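Local coordinates for protein succinate-semialdehyde dehydrogenase (Streptococcus pyogenes MGAS1882, PDB 4OGD) that probably oxidises succinic semialdehyde to succinate, using NADP+ as the cofactor, as a member of the aldehyde dehydrogenase family, at residues D62-A67 with E80-V85; V85-D90 with W418-E423; D93-K98 with R436-L441. All coordinates share one frame; numbering follows the deposited sequence.

Contact 1 of 3, residues D62-A67 with E80-V85; sequences DRDKYA and EAQGEV
R63 and A67 face V85 and A81 where two helical segments, 63-67 and 80-85, cross at 118° with their axes 8.5 Å apart at the closest point. The two backbones come closest at A67 and A81, whose CA atoms are 4.6 Å apart. Small side chains permit this: CB of A67 lies 3.8 Å from CB of A81, and the A81 methyl packs against the A67 carbonyl oxygen. At the other end the aliphatic part of R63 runs beside V85, its CG 3.5 Å from V85 CG1, while V85 CG2 leans on Y66 CB.

The R63 side chain sets out with CG anti to the backbone N, stays straight through CD and bends at chi3. The bend lays one face of the guanidinium against the Q82 side chain, whose CD lies toward the rim of that face; the guanidinium and amide planes are 51° apart. NH1 makes a salt bridge to D86, one turn along from Q82. Q82 CG rests on the A67 methyl, and the extended chain beyond it carries the amide to D64. There NE2 donates to OD1 of D64 at 2.8 Å, nearly straight at 167°. The acceptor lies in the amide plane, but the donor sits above the carboxylate plane.

Helices 63-74 and 78-103, joined by a short connection, form a steeply crossed helix-loop-helix pair in the N-terminal part of the aldehyde dehydrogenase fold.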
loop_
_atom_site.group_PDB
_atom_site.type_symbol
_atom_site.label_atom_id
_atom_site.label_comp_id
_atom_site.label_asym_id
_atom_site.label_seq_id
_atom_site.Cartn_x
_atom_site.Cartn_y
_atom_site.Cartn_z
ATOM N N ASP A 62 21.294 -27.683 7.612
ATOM C CA ASP A 62 22.477 -27.076 7.019
ATOM C C ASP A 62 22.743 -25.679 7.567
ATOM O O ASP A 62 23.288 -24.830 6.857
ATOM C CB ASP A 62 22.322 -26.995 5.493
ATOM C CG ASP A 62 22.329 -28.356 4.829
ATOM O OD1 ASP A 62 22.729 -29.336 5.484
ATOM O OD2 ASP A 62 21.948 -28.442 3.642
ATOM N N ARG A 63 22.373 -25.446 8.822
ATOM C CA ARG A 63 22.432 -24.095 9.379
ATOM C C ARG A 63 23.797 -23.448 9.250
ATOM O O ARG A 63 23.913 -22.298 8.826
ATOM C CB ARG A 63 22.011 -24.063 10.840
ATOM C CG ARG A 63 22.134 -22.655 11.397
ATOM C CD ARG A 63 21.742 -22.561 12.825
ATOM N NE ARG A 63 22.664 -23.312 13.660
ATOM C CZ ARG A 63 22.549 -23.413 14.976
ATOM N NH1 ARG A 63 21.558 -22.799 15.600
ATOM N NH2 ARG A 63 23.430 -24.125 15.665
ATOM N N ASP A 64 24.837 -24.189 9.610
ATOM C CA ASP A 64 26.166 -23.607 9.570
ATOM C C ASP A 64 26.624 -23.291 8.143
ATOM O O ASP A 64 27.362 -22.323 7.928
ATOM C CB ASP A 64 27.168 -24.483 10.331
ATOM C CG ASP A 64 26.898 -24.511 11.832
ATOM O OD1 ASP A 64 26.038 -23.741 12.329
ATOM O OD2 ASP A 64 27.565 -25.310 12.524
ATOM N N LYS A 65 26.172 -24.085 7.171
ATOM C CA LYS A 65 26.449 -23.799 5.763
ATOM C C LYS A 65 25.863 -22.447 5.365
ATOM O O LYS A 65 26.541 -21.619 4.769
ATOM C CB LYS A 65 25.891 -24.902 4.848
ATOM C CG LYS A 65 25.778 -24.493 3.370
ATOM C CD LYS A 65 24.984 -25.510 2.531
ATOM C CE LYS A 65 24.614 -24.950 1.164
ATOM N NZ LYS A 65 23.989 -25.996 0.296
ATOM N N TYR A 66 24.598 -22.223 5.703
ATOM C CA TYR A 66 23.947 -20.967 5.327
ATOM C C TYR A 66 24.498 -19.788 6.123
ATOM O O TYR A 66 24.656 -18.686 5.590
ATOM C CB TYR A 66 22.435 -21.096 5.474
ATOM C CG TYR A 66 21.857 -21.987 4.404
ATOM C CD1 TYR A 66 21.704 -21.526 3.107
ATOM C CD2 TYR A 66 21.491 -23.297 4.688
ATOM C CE1 TYR A 66 21.189 -22.341 2.112
ATOM C CE2 TYR A 66 20.983 -24.123 3.705
ATOM C CZ TYR A 66 20.831 -23.639 2.420
ATOM O OH TYR A 66 20.325 -24.454 1.438
ATOM N N ALA A 67 24.792 -20.018 7.400
ATOM C CA ALA A 67 25.401 -18.982 8.228
ATOM C C ALA A 67 26.731 -18.536 7.637
ATOM O O ALA A 67 26.997 -17.335 7.533
ATOM C CB ALA A 67 25.593 -19.476 9.649
ATOM N N GLU A 80 25.970 -14.446 14.692
ATOM C CA GLU A 80 24.804 -13.652 14.303
ATOM C C GLU A 80 24.117 -14.278 13.101
ATOM O O GLU A 80 22.884 -14.294 13.016
ATOM C CB GLU A 80 25.202 -12.212 13.965
ATOM C CG GLU A 80 25.473 -11.324 15.171
ATOM C CD GLU A 80 25.797 -9.892 14.780
ATOM O OE1 GLU A 80 25.652 -9.554 13.586
ATOM O OE2 GLU A 80 26.197 -9.108 15.669
ATOM N N ALA A 81 24.915 -14.778 12.165
ATOM C CA ALA A 81 24.365 -15.433 10.982
ATOM C C ALA A 81 23.620 -16.715 11.350
ATOM O O ALA A 81 22.611 -17.046 10.729
ATOM C CB ALA A 81 25.458 -15.713 9.965
ATOM N N GLN A 82 24.127 -17.454 12.336
ATOM C CA GLN A 82 23.422 -18.634 12.823
ATOM C C GLN A 82 22.062 -18.234 13.383
ATOM O O GLN A 82 21.055 -18.891 13.120
ATOM C CB GLN A 82 24.227 -19.338 13.911
ATOM C CG GLN A 82 25.441 -20.084 13.408
ATOM C CD GLN A 82 26.234 -20.660 14.552
ATOM O OE1 GLN A 82 26.542 -19.957 15.513
ATOM N NE2 GLN A 82 26.546 -21.950 14.475
ATOM N N GLY A 83 22.035 -17.156 14.164
ATOM C CA GLY A 83 20.785 -16.654 14.698
ATOM C C GLY A 83 19.838 -16.235 13.588
ATOM O O GLY A 83 18.626 -16.436 13.691
ATOM N N GLU A 84 20.382 -15.647 12.524
ATOM C CA GLU A 84 19.534 -15.244 11.402
ATOM C C GLU A 84 18.887 -16.464 10.755
ATOM O O GLU A 84 17.700 -16.444 10.416
ATOM C CB GLU A 84 20.311 -14.439 10.361
ATOM C CG GLU A 84 19.433 -13.957 9.202
ATOM C CD GLU A 84 20.120 -12.949 8.304
ATOM O OE1 GLU A 84 21.177 -12.399 8.693
ATOM O OE2 GLU A 84 19.593 -12.702 7.199
ATOM N N VAL A 85 19.664 -17.529 10.579
ATOM C CA VAL A 85 19.091 -18.778 10.082
ATOM C C VAL A 85 17.976 -19.256 10.997
ATOM O O VAL A 85 16.899 -19.624 10.522
ATOM C CB VAL A 85 20.134 -19.894 9.954
ATOM C CG1 VAL A 85 19.440 -21.208 9.597
ATOM C CG2 VAL A 85 21.159 -19.530 8.904
#

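Contact 2 of 3, residues V85-D90 with W418-E423; sequences VDLCAD and WTSLPE
L87 and D90 meet S420 and P422 in a small, mainly van der Waals contact between the middle of helix 78-103 and the irregular loop that follows strand 411-414. L87 does most of the work on the helix side. Its CG stands anti to the backbone N (chi1 -177°), which sends both methyls across to the loop, and the fork of CD1 and CD2 straddles one backbone atom, the carbonyl oxygen of S420, at 3.8 Å from CD1 and 3.7 Å from CD2. CD1 also reaches the P422 ring, 4.1 Å from its CD. A turn later, the same ring meets D90: P422 CG sits 3.7 Å from the D90 backbone oxygen and 3.9 Å from D90 CB. The proline thus fits against the helix between L87 and D90, touching one with CD and the other with CG. Here D90 contributes its CB and main chain to the packing.

S420 OG is hydrogen-bonded to the hydroxyl of Y136 on helix 136-148, whose side chain also touches L87, and P422 packs further along helix 78-103 on I91 and Y94. E423 bonds to T110 of the second subunit and L421 packs on S112 of that subunit, so the loop, on its way from strand 411-414 to strand 429-430, passes between helix 78-103 and the second subunit, with helix 136-148 alongside.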
loop_
_atom_site.group_PDB
_atom_site.type_symbol
_atom_site.label_atom_id
_atom_site.label_comp_id
_atom_site.label_asym_id
_atom_site.label_seq_id
_atom_site.Cartn_x
_atom_site.Cartn_y
_atom_site.Cartn_z
ATOM N N VAL A 85 19.664 -17.529 10.579
ATOM C CA VAL A 85 19.091 -18.778 10.082
ATOM C C VAL A 85 17.976 -19.256 10.997
ATOM O O VAL A 85 16.899 -19.624 10.522
ATOM C CB VAL A 85 20.134 -19.894 9.954
ATOM C CG1 VAL A 85 19.440 -21.208 9.597
ATOM C CG2 VAL A 85 21.159 -19.530 8.904
ATOM N N ASP A 86 18.232 -19.245 12.306
ATOM C CA ASP A 86 17.242 -19.696 13.285
ATOM C C ASP A 86 15.908 -18.967 13.128
ATOM O O ASP A 86 14.840 -19.588 13.173
ATOM C CB ASP A 86 17.751 -19.508 14.720
ATOM C CG ASP A 86 18.901 -20.435 15.075
ATOM O OD1 ASP A 86 19.162 -21.407 14.333
ATOM O OD2 ASP A 86 19.553 -20.182 16.119
ATOM N N LEU A 87 15.975 -17.651 12.935
ATOM C CA LEU A 87 14.771 -16.845 12.776
ATOM C C LEU A 87 14.066 -17.159 11.455
ATOM O O LEU A 87 12.835 -17.182 11.394
ATOM C CB LEU A 87 15.103 -15.353 12.890
ATOM C CG LEU A 87 13.901 -14.414 12.814
ATOM C CD1 LEU A 87 12.803 -14.864 13.773
ATOM C CD2 LEU A 87 14.335 -12.980 13.123
ATOM N N CYS A 88 14.844 -17.412 10.404
ATOM C CA CYS A 88 14.275 -17.788 9.109
ATOM C C CYS A 88 13.504 -19.098 9.219
ATOM O O CYS A 88 12.431 -19.233 8.632
ATOM C CB CYS A 88 15.367 -17.931 8.054
ATOM S SG CYS A 88 16.029 -16.353 7.490
ATOM N N ALA A 89 14.075 -20.056 9.957
ATOM C CA ALA A 89 13.417 -21.329 10.211
ATOM C C ALA A 89 12.050 -21.067 10.824
ATOM O O ALA A 89 11.039 -21.587 10.353
ATOM C CB ALA A 89 14.277 -22.199 11.137
ATOM N N ASP A 90 12.011 -20.222 11.850
ATOM C CA ASP A 90 10.753 -19.921 12.539
ATOM C C ASP A 90 9.722 -19.199 11.669
ATOM O O ASP A 90 8.521 -19.463 11.774
ATOM C CB ASP A 90 11.020 -19.139 13.827
ATOM C CG ASP A 90 11.738 -19.975 14.874
ATOM O OD1 ASP A 90 11.723 -21.226 14.764
ATOM O OD2 ASP A 90 12.302 -19.379 15.816
ATOM N N TRP A 418 15.990 -3.734 19.735
ATOM C CA TRP A 418 15.036 -4.342 18.808
ATOM C C TRP A 418 15.038 -5.859 18.891
ATOM O O TRP A 418 16.022 -6.480 19.302
ATOM C CB TRP A 418 15.331 -3.920 17.364
ATOM C CG TRP A 418 16.462 -4.682 16.762
ATOM C CD1 TRP A 418 17.783 -4.543 17.060
ATOM C CD2 TRP A 418 16.381 -5.716 15.763
ATOM N NE1 TRP A 418 18.531 -5.416 16.310
ATOM C CE2 TRP A 418 17.698 -6.149 15.507
ATOM C CE3 TRP A 418 15.326 -6.307 15.060
ATOM C CZ2 TRP A 418 17.991 -7.150 14.577
ATOM C CZ3 TRP A 418 15.617 -7.298 14.130
ATOM C CH2 TRP A 418 16.941 -7.715 13.904
ATOM N N THR A 419 13.912 -6.450 18.522
ATOM C CA THR A 419 13.906 -7.849 18.142
ATOM C C THR A 419 12.830 -8.041 17.103
ATOM O O THR A 419 12.021 -7.144 16.853
ATOM C CB THR A 419 13.645 -8.776 19.314
ATOM O OG1 THR A 419 13.902 -10.122 18.900
ATOM C CG2 THR A 419 12.205 -8.656 19.767
ATOM N N SER A 420 12.833 -9.208 16.484
ATOM C CA SER A 420 11.813 -9.545 15.513
ATOM C C SER A 420 11.433 -10.993 15.751
ATOM O O SER A 420 12.301 -11.817 16.044
ATOM C CB SER A 420 12.359 -9.367 14.094
ATOM O OG SER A 420 11.406 -9.796 13.130
ATOM N N LEU A 421 10.138 -11.286 15.649
ATOM C CA LEU A 421 9.608 -12.632 15.808
ATOM C C LEU A 421 8.526 -12.777 14.747
ATOM O O LEU A 421 7.950 -11.774 14.312
ATOM C CB LEU A 421 9.009 -12.810 17.198
ATOM C CG LEU A 421 10.000 -12.776 18.364
ATOM C CD1 LEU A 421 9.242 -12.647 19.677
ATOM C CD2 LEU A 421 10.855 -14.037 18.345
ATOM N N PRO A 422 8.239 -14.014 14.316
ATOM C CA PRO A 422 7.304 -14.178 13.198
ATOM C C PRO A 422 5.934 -13.569 13.462
ATOM O O PRO A 422 5.274 -13.118 12.516
ATOM C CB PRO A 422 7.187 -15.696 13.070
ATOM C CG PRO A 422 8.515 -16.204 13.571
ATOM C CD PRO A 422 8.851 -15.294 14.720
ATOM N N GLU A 423 5.529 -13.528 14.731
ATOM C CA GLU A 423 4.190 -13.077 15.102
ATOM C C GLU A 423 4.063 -11.563 15.324
ATOM O O GLU A 423 2.968 -11.061 15.608
ATOM C CB GLU A 423 3.727 -13.823 16.357
ATOM C CG GLU A 423 4.532 -13.470 17.605
ATOM C CD GLU A 423 5.679 -14.425 17.884
ATOM O OE1 GLU A 423 6.216 -15.057 16.943
ATOM O OE2 GLU A 423 6.051 -14.541 19.069
#

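Contact 3 of 3, residues D93-K98 with R436-L441; sequences DYYADK and RELSEL
Two consecutive tyrosines, Y94 and Y95, send their hydroxyls from one helix into the same bend of chain at L438-S439, where both loop residues have positive phi (67° and 58°). Y95 OH donates to the S439 carbonyl oxygen at 2.7 Å, in the carbonyl plane and on a lone pair. The oxygen also lies near the plane of the Y95 ring, at its edge. The same hydroxyl comes within 3.1 Å of L438 CA, and L438 CD2 packs near the ring edge, 4.1 Å from Y95 CE2.

Y94 takes a different route, with CG anti to the backbone N (chi1 176°); its hydroxyl ends 3.5 Å from S439 CA. The two rings also meet, Y94 CD1 lying over the centre of the Y95 face. In this part of helix 78-103, Y95 also touches L52 of helix 45-61 and A143 and P144 of helix 136-148.

Inside the loop S439 forms an ST turn: OG accepts a bond from L441 N, 3.1 Å away, and donates to the L438 carbonyl oxygen. Just before this turn, E437 makes a salt bridge to R140 of helix 136-148, while R436 NE bonds to the E449 backbone oxygen of the second subunit.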
loop_
_atom_site.group_PDB
_atom_site.type_symbol
_atom_site.label_atom_id
_atom_site.label_comp_id
_atom_site.label_asym_id
_atom_site.label_seq_id
_atom_site.Cartn_x
_atom_site.Cartn_y
_atom_site.Cartn_z
ATOM N N ASP A 93 8.222 -21.846 9.220
ATOM C CA ASP A 93 7.284 -22.712 9.938
ATOM C C ASP A 93 6.019 -21.948 10.325
ATOM O O ASP A 93 4.916 -22.485 10.232
ATOM C CB ASP A 93 7.934 -23.327 11.182
ATOM C CG ASP A 93 8.812 -24.530 10.868
ATOM O OD1 ASP A 93 8.559 -25.249 9.866
ATOM O OD2 ASP A 93 9.763 -24.755 11.646
ATOM N N TYR A 94 6.178 -20.689 10.746
ATOM C CA TYR A 94 5.040 -19.849 11.113
ATOM C C TYR A 94 4.017 -19.738 9.982
ATOM O O TYR A 94 2.843 -20.027 10.174
ATOM C CB TYR A 94 5.540 -18.461 11.518
ATOM C CG TYR A 94 4.475 -17.423 11.847
ATOM C CD1 TYR A 94 4.127 -16.447 10.923
ATOM C CD2 TYR A 94 3.860 -17.394 13.097
ATOM C CE1 TYR A 94 3.179 -15.487 11.221
ATOM C CE2 TYR A 94 2.911 -16.436 13.407
ATOM C CZ TYR A 94 2.577 -15.482 12.465
ATOM O OH TYR A 94 1.638 -14.534 12.785
ATOM N N TYR A 95 4.458 -19.332 8.797
ATOM C CA TYR A 95 3.502 -19.107 7.718
ATOM C C TYR A 95 2.901 -20.408 7.188
ATOM O O TYR A 95 1.747 -20.441 6.776
ATOM C CB TYR A 95 4.120 -18.248 6.608
ATOM C CG TYR A 95 4.103 -16.787 6.990
ATOM C CD1 TYR A 95 2.897 -16.100 7.089
ATOM C CD2 TYR A 95 5.281 -16.100 7.269
ATOM C CE1 TYR A 95 2.860 -14.771 7.449
ATOM C CE2 TYR A 95 5.258 -14.767 7.635
ATOM C CZ TYR A 95 4.044 -14.109 7.723
ATOM O OH TYR A 95 3.989 -12.779 8.085
ATOM N N ALA A 96 3.676 -21.484 7.226
ATOM C CA ALA A 96 3.115 -22.789 6.884
ATOM C C ALA A 96 2.053 -23.217 7.903
ATOM O O ALA A 96 1.004 -23.764 7.534
ATOM C CB ALA A 96 4.217 -23.831 6.762
ATOM N N ASP A 97 2.318 -22.968 9.185
ATOM C CA ASP A 97 1.374 -23.339 10.239
ATOM C C ASP A 97 0.123 -22.480 10.220
ATOM O O ASP A 97 -0.973 -22.961 10.505
ATOM C CB ASP A 97 2.020 -23.253 11.624
ATOM C CG ASP A 97 2.933 -24.430 11.923
ATOM O OD1 ASP A 97 2.833 -25.468 11.242
ATOM O OD2 ASP A 97 3.742 -24.314 12.867
ATOM N N LYS A 98 0.292 -21.204 9.880
ATOM C CA LYS A 98 -0.809 -20.252 9.923
ATOM C C LYS A 98 -1.588 -20.182 8.616
ATOM O O LYS A 98 -2.586 -19.474 8.536
ATOM C CB LYS A 98 -0.288 -18.855 10.261
ATOM C CG LYS A 98 0.199 -18.674 11.689
ATOM C CD LYS A 98 -0.963 -18.678 12.668
ATOM C CE LYS A 98 -0.461 -18.586 14.099
ATOM N NZ LYS A 98 -1.583 -18.561 15.086
ATOM N N ARG A 436 3.687 -3.359 6.354
ATOM C CA ARG A 436 4.214 -4.139 7.465
ATOM C C ARG A 436 4.591 -5.517 6.958
ATOM O O ARG A 436 3.943 -6.052 6.055
ATOM C CB ARG A 436 3.176 -4.263 8.591
ATOM C CG ARG A 436 2.795 -2.944 9.256
ATOM C CD ARG A 436 3.956 -2.449 10.117
ATOM N NE ARG A 436 3.711 -1.198 10.845
ATOM C CZ ARG A 436 3.960 0.024 10.377
ATOM N NH1 ARG A 436 4.416 0.205 9.142
ATOM N NH2 ARG A 436 3.750 1.079 11.154
ATOM N N GLU A 437 5.655 -6.074 7.525
ATOM C CA GLU A 437 6.045 -7.454 7.249
ATOM C C GLU A 437 5.982 -8.279 8.530
ATOM O O GLU A 437 6.047 -7.727 9.629
ATOM C CB GLU A 437 7.431 -7.511 6.585
ATOM C CG GLU A 437 7.382 -6.984 5.147
ATOM C CD GLU A 437 8.716 -6.975 4.422
ATOM O OE1 GLU A 437 9.744 -7.448 4.972
ATOM O OE2 GLU A 437 8.731 -6.496 3.267
ATOM N N LEU A 438 5.846 -9.596 8.375
ATOM C CA LEU A 438 5.619 -10.513 9.502
ATOM C C LEU A 438 4.252 -10.299 10.169
ATOM O O LEU A 438 3.534 -9.342 9.844
ATOM C CB LEU A 438 6.783 -10.492 10.516
ATOM C CG LEU A 438 8.148 -10.897 9.934
ATOM C CD1 LEU A 438 9.245 -10.779 10.988
ATOM C CD2 LEU A 438 8.111 -12.317 9.354
ATOM N N SER A 439 3.899 -11.205 11.085
ATOM C CA SER A 439 2.540 -11.310 11.649
ATOM C C SER A 439 1.498 -11.530 10.555
ATOM O O SER A 439 1.843 -11.796 9.399
ATOM C CB SER A 439 2.176 -10.096 12.526
ATOM O OG SER A 439 1.712 -8.993 11.756
ATOM N N GLU A 440 0.218 -11.428 10.897
ATOM C CA GLU A 440 -0.801 -11.564 9.865
ATOM C C GLU A 440 -0.850 -10.307 8.999
ATOM O O GLU A 440 -1.288 -10.366 7.854
ATOM C CB GLU A 440 -2.183 -11.873 10.448
ATOM C CG GLU A 440 -3.181 -12.317 9.361
ATOM C CD GLU A 440 -4.516 -12.778 9.918
ATOM O OE1 GLU A 440 -4.718 -12.689 11.147
ATOM O OE2 GLU A 440 -5.362 -13.236 9.114
ATOM N N LEU A 441 -0.403 -9.177 9.543
ATOM C CA LEU A 441 -0.365 -7.945 8.753
ATOM C C LEU A 441 0.546 -8.116 7.542
ATOM O O LEU A 441 0.285 -7.572 6.470
ATOM C CB LEU A 441 0.097 -6.755 9.598
ATOM C CG LEU A 441 -0.813 -6.340 10.755
ATOM C CD1 LEU A 441 -0.297 -5.074 11.442
ATOM C CD2 LEU A 441 -2.254 -6.139 10.281
#

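Overall arrangement
From the N terminus, contact 1 closes the short turn between helices 63-74 and 78-103. Contacts 2 and 3 then spring from later turns of helix 78-103 and close loops of more than 300 residues, reaching the region between strands 411-414 and 448-455. These two long closures cross, since their segments alternate along the chain, whereas contact 1 closes before contact 2 opens, the two sharing V85, and before contact 3. Contacts 1 and 2 also touch through a salt bridge. Contacts 2 and 3 touch through a probable P422 O to S439 N hydrogen bond, tying the two loops together. Helix 78-103 thus links the N-terminal helices to C-terminal loops that face the second subunit.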